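Local atomic coordinates of mitochondrial RNA-binding protein 1 (Trypanosoma brucei, PDB entry 2GIA), a protein that binds guide RNA together with mitochondrial RNA-binding protein 2 and probably acts as a matchmaker between RNA strands in mitochondrial RNA editing. Residues 99-103 with 104-108; 90-93 with 94-97; 47-51 with 52-56. One frame throughout, in Å; residues are numbered along the deposited sequence.

Contact 1. Residues 99-103 with 104-108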
loop_
_atom_site.group_PDB
_atom_site.type_symbol
_atom_site.label_atom_id
_atom_site.label_comp_id
_atom_site.label_asym_id
_atom_site.label_seq_id
_atom_site.Cartn_x
_atom_site.Cartn_y
_atom_site.Cartn_z
ATOM N N PHE B 99 18.845 -13.988 5.060
ATOM C CA PHE B 99 17.426 -14.106 4.736
ATOM C C PHE B 99 17.387 -14.325 3.213
ATOM O O PHE B 99 17.945 -13.507 2.444
ATOM C CB PHE B 99 16.670 -12.790 5.066
ATOM C CG PHE B 99 15.204 -12.835 4.718
ATOM C CD1 PHE B 99 14.712 -12.149 3.609
ATOM C CD2 PHE B 99 14.298 -13.542 5.551
ATOM C CE1 PHE B 99 13.322 -12.154 3.324
ATOM C CE2 PHE B 99 12.902 -13.563 5.285
ATOM C CZ PHE B 99 12.402 -12.864 4.167
ATOM N N GLU B 100 16.711 -15.390 2.758
ATOM C CA GLU B 100 16.644 -15.604 1.311
ATOM C C GLU B 100 15.308 -16.186 0.891
ATOM O O GLU B 100 14.574 -16.756 1.715
ATOM C CB GLU B 100 17.781 -16.514 0.839
ATOM C CG GLU B 100 17.934 -17.780 1.636
ATOM C CD GLU B 100 19.305 -18.435 1.347
ATOM O OE1 GLU B 100 19.981 -18.817 2.292
ATOM O OE2 GLU B 100 19.702 -18.558 0.171
ATOM N N LYS B 101 14.992 -16.046 -0.388
ATOM C CA LYS B 101 13.709 -16.532 -0.912
ATOM C C LYS B 101 13.908 -17.928 -1.452
ATOM O O LYS B 101 14.900 -18.179 -2.134
ATOM C CB LYS B 101 13.194 -15.586 -2.018
ATOM C CG LYS B 101 11.764 -15.917 -2.552
ATOM C CD LYS B 101 11.196 -14.727 -3.319
ATOM C CE LYS B 101 9.708 -14.917 -3.651
ATOM N NZ LYS B 101 9.222 -13.655 -4.250
ATOM N N SER B 102 13.018 -18.850 -1.086
ATOM C CA SER B 102 13.110 -20.233 -1.550
ATOM C C SER B 102 11.912 -20.538 -2.461
ATOM O O SER B 102 11.043 -19.686 -2.658
ATOM C CB SER B 102 13.092 -21.181 -0.361
ATOM O OG SER B 102 11.807 -21.201 0.225
ATOM N N ALA B 103 11.852 -21.752 -3.005
ATOM C CA ALA B 103 10.738 -22.138 -3.866
ATOM C C ALA B 103 9.448 -22.194 -3.062
ATOM O O ALA B 103 8.401 -21.869 -3.587
ATOM C CB ALA B 103 10.996 -23.521 -4.525
ATOM N N GLN B 104 9.516 -22.600 -1.798
ATOM C CA GLN B 104 8.292 -22.677 -0.985
ATOM C C GLN B 104 7.959 -21.421 -0.156
ATOM O O GLN B 104 6.814 -21.258 0.319
ATOM C CB GLN B 104 8.376 -23.864 -0.037
ATOM C CG GLN B 104 8.523 -25.215 -0.732
ATOM C CD GLN B 104 7.302 -25.566 -1.552
ATOM O OE1 GLN B 104 6.170 -25.511 -1.054
ATOM N NE2 GLN B 104 7.516 -25.931 -2.818
ATOM N N GLY B 105 8.940 -20.533 0.014
ATOM C CA GLY B 105 8.701 -19.352 0.823
ATOM C C GLY B 105 9.964 -18.595 1.151
ATOM O O GLY B 105 10.682 -18.164 0.222
ATOM N N TYR B 106 10.252 -18.429 2.445
ATOM C CA TYR B 106 11.452 -17.693 2.866
ATOM C C TYR B 106 12.173 -18.454 3.961
ATOM O O TYR B 106 11.545 -19.196 4.721
ATOM C CB TYR B 106 11.075 -16.275 3.355
ATOM C CG TYR B 106 10.461 -15.451 2.232
ATOM C CD1 TYR B 106 11.271 -14.732 1.335
ATOM C CD2 TYR B 106 9.096 -15.423 2.049
ATOM C CE1 TYR B 106 10.708 -14.002 0.261
ATOM C CE2 TYR B 106 8.512 -14.687 0.962
ATOM C CZ TYR B 106 9.326 -13.991 0.089
ATOM O OH TYR B 106 8.764 -13.262 -0.935
ATOM N N HIS B 107 13.487 -18.248 4.050
ATOM C CA HIS B 107 14.287 -18.980 5.031
ATOM C C HIS B 107 15.181 -17.956 5.712
ATOM O O HIS B 107 15.916 -17.224 5.042
ATOM C CB HIS B 107 15.131 -20.016 4.262
ATOM C CG HIS B 107 15.933 -20.939 5.131
ATOM N ND1 HIS B 107 16.918 -21.759 4.623
ATOM C CD2 HIS B 107 15.865 -21.199 6.457
ATOM C CE1 HIS B 107 17.429 -22.494 5.607
ATOM N NE2 HIS B 107 16.805 -22.172 6.728
ATOM N N LEU B 108 15.123 -17.901 7.043
ATOM C CA LEU B 108 15.962 -16.952 7.818
ATOM C C LEU B 108 16.837 -17.925 8.648
ATOM O O LEU B 108 16.313 -18.812 9.309
ATOM C CB LEU B 108 15.090 -16.085 8.749
ATOM C CG LEU B 108 15.865 -15.209 9.754
ATOM C CD1 LEU B 108 16.662 -14.117 9.019
ATOM C CD2 LEU B 108 14.874 -14.604 10.771
HETATM O O HOH W 1 11.767 -21.757 2.810
#
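K101 and Y106 face each other as a non-hydrogen-bonded antiparallel pair, and the lysine runs alongside the tyrosine ring with both side chains pointing the same way. The first torsion of K101 (chi1 -174°) turns CG away from the backbone N, and the extended chain then runs beside the ring atom by atom. Its CB lies 3.7 Å from Y106 CE1, and CG approaches the same CE1 to 3.6 Å. CD then passes 3.7 Å from Y106 OH and CE comes to 3.3 Å from that oxygen, while NZ ends in a weak hydrogen bond to Y106 OH at 3.4 Å. Lysine suits this place because its methylenes can pack beside the ring while the ammonium reaches on to polar partners. The tyrosine also meets F99: CZ of F99 is 3.6 Å from Y106 CD1, and the planes are nearly parallel (3°) but so far slid apart that the rings barely overlap.

Between K101–Y106 and the next non-hydrogen-bonded pair, F99–L108, E100 and H107 exchange two backbone hydrogen bonds, each 3.0 Å between N and O. At the turn, S102 OG accepts from G105 N; glycine suits that position, since its backbone angles are ones that residues with a CB rarely adopt.

The ammonium of K101 is held more firmly by C81 O and E83, and Y106 OH bonds E136. F99 and Y106 pack against helices 71-81 and 130-145, with R112 of the mitochondrial RNA-binding protein 2 chain also on Y106, whereas on the other face H107 bonds S124 of strand 121-128.

Contact 2. Residues 90-93 with 94-97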
loop_
_atom_site.group_PDB
_atom_site.type_symbol
_atom_site.label_atom_id
_atom_site.label_comp_id
_atom_site.label_asym_id
_atom_site.label_seq_id
_atom_site.Cartn_x
_atom_site.Cartn_y
_atom_site.Cartn_z
ATOM N N MET B 90 23.071 -10.413 7.446
ATOM C CA MET B 90 23.141 -9.425 8.505
ATOM C C MET B 90 24.091 -9.939 9.563
ATOM O O MET B 90 23.913 -11.043 10.072
ATOM C CB MET B 90 21.739 -9.244 9.093
ATOM C CG MET B 90 20.772 -8.605 8.077
ATOM S SD MET B 90 19.084 -8.856 8.584
ATOM C CE MET B 90 18.775 -10.523 8.062
ATOM N N GLU B 91 25.115 -9.147 9.877
ATOM C CA GLU B 91 26.091 -9.553 10.870
ATOM C C GLU B 91 26.213 -8.472 11.927
ATOM O O GLU B 91 26.368 -7.288 11.618
ATOM C CB GLU B 91 27.441 -9.787 10.212
ATOM C CG GLU B 91 27.374 -10.749 9.081
ATOM C CD GLU B 91 28.719 -10.993 8.449
ATOM O OE1 GLU B 91 29.494 -11.796 9.015
ATOM O OE2 GLU B 91 28.999 -10.371 7.394
ATOM N N THR B 92 26.054 -8.868 13.178
ATOM C CA THR B 92 26.221 -7.918 14.267
ATOM C C THR B 92 26.941 -8.702 15.358
ATOM O O THR B 92 27.250 -9.888 15.188
ATOM C CB THR B 92 24.891 -7.442 14.836
ATOM O OG1 THR B 92 24.208 -8.564 15.410
ATOM C CG2 THR B 92 24.033 -6.794 13.752
ATOM N N LYS B 93 27.185 -8.042 16.483
ATOM C CA LYS B 93 27.841 -8.696 17.589
ATOM C C LYS B 93 26.930 -9.788 18.121
ATOM O O LYS B 93 27.399 -10.788 18.660
ATOM C CB LYS B 93 28.126 -7.673 18.702
ATOM C CG LYS B 93 28.079 -8.269 20.110
ATOM C CD LYS B 93 27.295 -7.379 21.107
ATOM C CE LYS B 93 25.906 -7.965 21.486
ATOM N NZ LYS B 93 25.958 -9.369 22.056
ATOM N N ALA B 94 25.614 -9.601 17.989
ATOM C CA ALA B 94 24.699 -10.601 18.518
ATOM C C ALA B 94 24.347 -11.771 17.591
ATOM O O ALA B 94 23.972 -12.850 18.068
ATOM C CB ALA B 94 23.380 -9.903 19.011
ATOM N N TYR B 95 24.463 -11.585 16.276
ATOM C CA TYR B 95 24.043 -12.673 15.396
ATOM C C TYR B 95 24.597 -12.514 14.014
ATOM O O TYR B 95 25.081 -11.441 13.665
ATOM C CB TYR B 95 22.495 -12.691 15.284
ATOM C CG TYR B 95 21.890 -11.379 14.775
ATOM C CD1 TYR B 95 21.232 -10.480 15.651
ATOM C CD2 TYR B 95 22.019 -11.009 13.425
ATOM C CE1 TYR B 95 20.726 -9.235 15.185
ATOM C CE2 TYR B 95 21.517 -9.786 12.963
ATOM C CZ TYR B 95 20.877 -8.900 13.850
ATOM O OH TYR B 95 20.416 -7.667 13.368
ATOM N N THR B 96 24.487 -13.595 13.233
ATOM C CA THR B 96 24.861 -13.603 11.816
ATOM C C THR B 96 23.727 -14.322 11.166
ATOM O O THR B 96 23.549 -15.494 11.389
ATOM C CB THR B 96 26.188 -14.344 11.526
ATOM O OG1 THR B 96 27.249 -13.593 12.112
ATOM C CG2 THR B 96 26.457 -14.388 10.011
ATOM N N LEU B 97 22.951 -13.608 10.346
ATOM C CA LEU B 97 21.763 -14.209 9.763
ATOM C C LEU B 97 21.624 -13.892 8.303
ATOM O O LEU B 97 21.892 -12.767 7.871
ATOM C CB LEU B 97 20.485 -13.670 10.495
ATOM C CG LEU B 97 20.175 -14.131 11.918
ATOM C CD1 LEU B 97 18.960 -13.364 12.559
ATOM C CD2 LEU B 97 19.890 -15.617 11.830
HETATM O O HOH W 2 27.816 -13.298 15.055
#
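A beta hairpin joins strand 87-91 to strand 96-101, and here T92 and Y95 meet across its tight end. M90 and L97 form the hydrogen-bonded pair leading into the turn: M90 N reaches L97 O at 2.7 Å, and L97 N returns to M90 O at 2.8 Å. Nearer the turn, T92 N gives a straight bond to Y95 O, 2.8 Å long with 169° at the hydrogen.

The T92 hydroxyl does most of the side-chain work. Placed between its own backbone N and carbonyl carbon (chi1 64°), OG1 turns inward and accepts from Y95 N at 3.2 Å, with a weaker bond from A94 N. The same oxygen sits 3.4 Å above the plane of the Y95 ring, over its centre, while T92 CG2 rests 3.7 Å from Y95 OH. Threonine suits the spot because one branch accepts from backbone N-H groups and the other offers a methyl to the ring. At the ring's edge, in its plane, M90 CB lies 3.9 Å from CE2. The flexible methionine then carries its CE to L97 CB, on the buried face they share. On the outer face, E91 and T96 lie side by side, CG against CG2.

The phenol end of Y95 is bonded to R68 O, so the ring is held at its hydroxyl, with T92 OG1 over one face. Chemically, one small hydroxyl serves both as a backbone acceptor and as the cover of an aromatic face, tying the turn to the buried tyrosine.

Contact 3. Residues 47-51 with 52-56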
loop_
_atom_site.group_PDB
_atom_site.type_symbol
_atom_site.label_atom_id
_atom_site.label_comp_id
_atom_site.label_asym_id
_atom_site.label_seq_id
_atom_site.Cartn_x
_atom_site.Cartn_y
_atom_site.Cartn_z
ATOM N N PRO B 47 4.728 -31.531 26.276
ATOM C CA PRO B 47 3.727 -32.046 25.343
ATOM C C PRO B 47 2.677 -31.000 25.046
ATOM O O PRO B 47 2.503 -30.071 25.817
ATOM C CB PRO B 47 3.105 -33.229 26.113
ATOM C CG PRO B 47 4.219 -33.725 26.959
ATOM C CD PRO B 47 4.904 -32.441 27.434
ATOM N N ARG B 48 1.991 -31.168 23.918
ATOM C CA ARG B 48 0.871 -30.327 23.503
ATOM C C ARG B 48 -0.123 -30.275 24.674
ATOM O O ARG B 48 -0.469 -31.318 25.259
ATOM C CB ARG B 48 0.194 -30.983 22.310
ATOM C CG ARG B 48 -0.992 -30.248 21.747
ATOM C CD ARG B 48 -1.683 -31.166 20.714
ATOM N NE ARG B 48 -0.731 -31.586 19.679
ATOM C CZ ARG B 48 -0.471 -30.891 18.569
ATOM N NH1 ARG B 48 -1.102 -29.741 18.339
ATOM N NH2 ARG B 48 0.444 -31.331 17.703
ATOM N N LYS B 49 -0.606 -29.083 25.007
ATOM C CA LYS B 49 -1.527 -28.953 26.125
ATOM C C LYS B 49 -2.889 -29.497 25.769
ATOM O O LYS B 49 -3.402 -29.187 24.706
ATOM C CB LYS B 49 -1.695 -27.489 26.540
ATOM C CG LYS B 49 -0.631 -26.998 27.490
ATOM C CD LYS B 49 -1.233 -26.035 28.494
ATOM C CE LYS B 49 -1.260 -24.664 27.916
ATOM N NZ LYS B 49 -1.866 -23.668 28.828
ATOM N N VAL B 50 -3.472 -30.292 26.666
ATOM C CA VAL B 50 -4.794 -30.845 26.412
ATOM C C VAL B 50 -5.822 -30.403 27.440
ATOM O O VAL B 50 -7.018 -30.415 27.162
ATOM C CB VAL B 50 -4.772 -32.387 26.360
ATOM C CG1 VAL B 50 -3.852 -32.851 25.233
ATOM C CG2 VAL B 50 -4.327 -32.953 27.700
ATOM N N ASP B 51 -5.369 -29.993 28.621
ATOM C CA ASP B 51 -6.292 -29.551 29.667
ATOM C C ASP B 51 -6.389 -28.025 29.763
ATOM O O ASP B 51 -5.429 -27.356 30.160
ATOM C CB ASP B 51 -5.853 -30.131 31.009
ATOM C CG ASP B 51 -6.720 -29.656 32.160
ATOM O OD1 ASP B 51 -6.461 -30.081 33.308
ATOM O OD2 ASP B 51 -7.652 -28.858 31.917
ATOM N N PRO B 52 -7.565 -27.456 29.428
ATOM C CA PRO B 52 -7.806 -26.004 29.467
ATOM C C PRO B 52 -7.627 -25.425 30.868
ATOM O O PRO B 52 -7.647 -24.215 31.067
ATOM C CB PRO B 52 -9.241 -25.887 28.970
ATOM C CG PRO B 52 -9.865 -27.123 29.546
ATOM C CD PRO B 52 -8.831 -28.186 29.227
ATOM N N ASN B 53 -7.453 -26.322 31.828
ATOM C CA ASN B 53 -7.246 -25.975 33.231
ATOM C C ASN B 53 -5.750 -25.744 33.492
ATOM O O ASN B 53 -5.375 -25.055 34.442
ATOM C CB ASN B 53 -7.761 -27.131 34.105
ATOM C CG ASN B 53 -7.639 -26.854 35.589
ATOM O OD1 ASN B 53 -6.527 -26.753 36.134
ATOM N ND2 ASN B 53 -8.787 -26.732 36.261
ATOM N N ASP B 54 -4.909 -26.347 32.649
ATOM C CA ASP B 54 -3.454 -26.230 32.752
ATOM C C ASP B 54 -3.110 -24.762 32.490
ATOM O O ASP B 54 -3.465 -24.235 31.442
ATOM C CB ASP B 54 -2.795 -27.107 31.683
ATOM C CG ASP B 54 -1.300 -27.183 31.831
ATOM O OD1 ASP B 54 -0.731 -26.355 32.585
ATOM O OD2 ASP B 54 -0.683 -28.078 31.197
ATOM N N LEU B 55 -2.422 -24.095 33.414
ATOM C CA LEU B 55 -2.110 -22.670 33.193
ATOM C C LEU B 55 -0.631 -22.491 32.865
ATOM O O LEU B 55 -0.123 -21.369 32.789
ATOM C CB LEU B 55 -2.478 -21.832 34.439
ATOM C CG LEU B 55 -3.959 -21.779 34.851
ATOM C CD1 LEU B 55 -4.177 -20.789 36.046
ATOM C CD2 LEU B 55 -4.773 -21.348 33.656
ATOM N N SER B 56 0.072 -23.607 32.716
ATOM C CA SER B 56 1.477 -23.552 32.395
ATOM C C SER B 56 1.556 -23.088 30.927
ATOM O O SER B 56 0.629 -23.304 30.151
ATOM C CB SER B 56 2.142 -24.928 32.582
ATOM O OG SER B 56 1.542 -25.966 31.804
HETATM O O HOH W 3 -2.278 -30.310 29.513
#
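The carboxylate of D54 has the methylene chain of K49 over one face: CD of K49 stands 3.5 Å from D54 CG and 3.4 Å from OD2. From the same side, S56 N reaches OD1 of D54 at 2.9 Å, 37° out of the carboxylate plane, completing an Asx turn. OD2 takes a bond from a water that also accepts from V50 N, linking the two arms of the loop. The carboxylate of D51 and the amide of N53 lie side by side with planes 43° apart, but the very short approach of D51 OD2 to N53 N is doubtful.

K49 bends twice, at chi2 and chi3, and brings NZ past the D54 carboxylate to two backbone oxygens. S56 O receives it at 2.8 Å, almost end-on to the carbonyl, and D54 O at 3.1 Å, from well above its carbonyl plane. Lysine suits this place by spanning the loop to gather carbonyls from the opposite arm. The bend itself is a type I turn closed by D54 N to D51 O, 2.7 Å; P52 fits the second position because its ring already fixes the required phi.

The whole lies on the surface, in the long connection between strands 36-43 and 65-68, where K49 also touches Q58.

How the contacts relate
Along the chain, contact 3 comes first, then contact 2, then contact 1. Contacts 2 and 1 are successive hairpins of one antiparallel sheet and share strand 96-101: their centres lie about 18 Å apart, and they touch where L108 CD1 packs 4.1 Å from L97 CB and also near M90 CE. Strand 96-101 thus runs from one turn to the next, with apolar side chains of the two hairpins in contact on one face. Contact 3 stands apart, its centre about 33 Å from that of contact 1 and about 36 Å from that of contact 2, across the chain's centre from contact 2. Contacts 2 and 1 shape the ends of one sheet, while contact 3 orders a surface connection of the other.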